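Local structure of 4-hydroxy-3-methylbut-2-enyl diphosphate reductase, apicoplast (Plasmodium falciparum, 4N7B) at residues W520-P523 with K524-H528. The protein catalyses the reduction of (E)-4-hydroxy-3-methylbut-2-enyl diphosphate to isopentenyl and dimethylallyl diphosphate, the last step of the MEP pathway, using an iron-sulfur cluster. Numbering follows the deposited sequence.
Sequences WKLP and KNFLH
Pro523 O accepts the amide of Leu527, N to O 3.0 Å, the i to i+4 bond that opens the C-terminal helix 524-533. Pro523 is the N-cap: its ring restrains phi on the way into the helix, and since a residue here has no earlier carbonyl of that helix to bond, the missing N-H forfeits no helical hydrogen bond, which is why proline suits the place. Its CB lies 4.2 Å from Phe526 CB, and Asn525 OD1 lies 3.8 Å from Pro523 CB. With Asn525 CG between its backbone N and carbonyl carbon (chi1 63°), OD1 folds back toward Phe526 N in a weak, strongly bent bond of doubtful shortness, while ND2 is held by Glu310 O. Leu522 divides its side chain between two helix residues: CB packs on Leu527 CG, and CD1 meets the Phe526 ring at an oblique angle, 3.8 Å from CE2. With CG swung away from its backbone N (chi1 177°), Phe526 reaches back to the incoming loop. The apolar groups of Leu522, Pro523 and Phe526 pack where loop and first turn lie against helix 232-247, touching Thr240 and Glu243. Beside the cap, Leu527 CD1 presses against Leu522 O at 3.3 Å.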
# COMPACT_ATOMS: atom_id res chain seq x y z
N TRP A 520 -9.94 -0.06 -13.04
CA TRP A 520 -10.13 1.33 -12.66
C TRP A 520 -9.62 2.27 -13.75
O TRP A 520 -8.60 2.02 -14.37
CB TRP A 520 -9.42 1.60 -11.35
CG TRP A 520 -9.86 0.67 -10.23
CD1 TRP A 520 -11.05 0.01 -10.12
CD2 TRP A 520 -9.09 0.29 -9.09
NE1 TRP A 520 -11.08 -0.75 -8.97
CE2 TRP A 520 -9.88 -0.59 -8.32
CE3 TRP A 520 -7.81 0.62 -8.64
CZ2 TRP A 520 -9.43 -1.15 -7.14
CZ3 TRP A 520 -7.36 0.06 -7.45
CH2 TRP A 520 -8.18 -0.81 -6.71
N LYS A 521 -10.35 3.35 -13.99
CA LYS A 521 -9.89 4.40 -14.88
C LYS A 521 -9.25 5.51 -14.04
O LYS A 521 -9.31 5.46 -12.82
CB LYS A 521 -11.07 4.95 -15.69
CG LYS A 521 -11.60 3.98 -16.74
CD LYS A 521 -12.67 4.64 -17.60
CE LYS A 521 -12.73 4.02 -19.00
NZ LYS A 521 -13.51 2.74 -19.09
N LEU A 522 -8.66 6.51 -14.69
CA LEU A 522 -8.14 7.67 -13.97
C LEU A 522 -9.27 8.48 -13.35
O LEU A 522 -10.43 8.35 -13.75
CB LEU A 522 -7.31 8.55 -14.91
CG LEU A 522 -6.09 7.86 -15.53
CD1 LEU A 522 -5.45 8.75 -16.55
CD2 LEU A 522 -5.07 7.46 -14.45
N PRO A 523 -8.94 9.34 -12.38
CA PRO A 523 -9.93 10.22 -11.74
C PRO A 523 -10.76 10.96 -12.78
O PRO A 523 -10.22 11.45 -13.76
CB PRO A 523 -9.06 11.19 -10.92
CG PRO A 523 -7.84 10.37 -10.58
CD PRO A 523 -7.59 9.54 -11.82
N LYS A 524 -12.07 11.03 -12.57
CA LYS A 524 -12.97 11.45 -13.63
C LYS A 524 -12.80 12.91 -14.04
O LYS A 524 -12.96 13.24 -15.22
CB LYS A 524 -14.42 11.14 -13.25
CG LYS A 524 -14.68 9.65 -13.29
CD LYS A 524 -16.10 9.27 -12.91
CE LYS A 524 -16.20 7.76 -12.66
NZ LYS A 524 -17.61 7.28 -12.74
N ASN A 525 -12.47 13.78 -13.10
CA ASN A 525 -12.34 15.20 -13.44
C ASN A 525 -11.10 15.37 -14.30
O ASN A 525 -11.08 16.14 -15.26
CB ASN A 525 -12.23 16.06 -12.19
CG ASN A 525 -11.01 15.74 -11.38
OD1 ASN A 525 -10.47 14.63 -11.48
ND2 ASN A 525 -10.57 16.69 -10.56
N PHE A 526 -10.08 14.61 -13.97
CA PHE A 526 -8.85 14.62 -14.72
C PHE A 526 -9.06 14.11 -16.14
O PHE A 526 -8.50 14.64 -17.10
CB PHE A 526 -7.83 13.76 -14.00
CG PHE A 526 -6.54 13.66 -14.72
CD1 PHE A 526 -5.94 14.79 -15.23
CD2 PHE A 526 -5.92 12.43 -14.88
CE1 PHE A 526 -4.75 14.71 -15.90
CE2 PHE A 526 -4.73 12.34 -15.54
CZ PHE A 526 -4.14 13.49 -16.05
N LEU A 527 -9.88 13.07 -16.28
CA LEU A 527 -10.24 12.54 -17.60
C LEU A 527 -10.97 13.59 -18.43
O LEU A 527 -10.73 13.73 -19.62
CB LEU A 527 -11.12 11.30 -17.47
CG LEU A 527 -10.43 9.99 -17.11
CD1 LEU A 527 -11.47 8.92 -16.84
CD2 LEU A 527 -9.51 9.57 -18.24
N HIS A 528 -11.88 14.32 -17.79
CA HIS A 528 -12.63 15.36 -18.48
C HIS A 528 -11.69 16.39 -19.09
O HIS A 528 -11.86 16.81 -20.24
CB HIS A 528 -13.61 16.06 -17.53
CG HIS A 528 -14.57 16.98 -18.22
ND1 HIS A 528 -15.65 16.53 -18.94
CD2 HIS A 528 -14.60 18.33 -18.31
CE1 HIS A 528 -16.31 17.56 -19.44
NE2 HIS A 528 -15.69 18.66 -19.07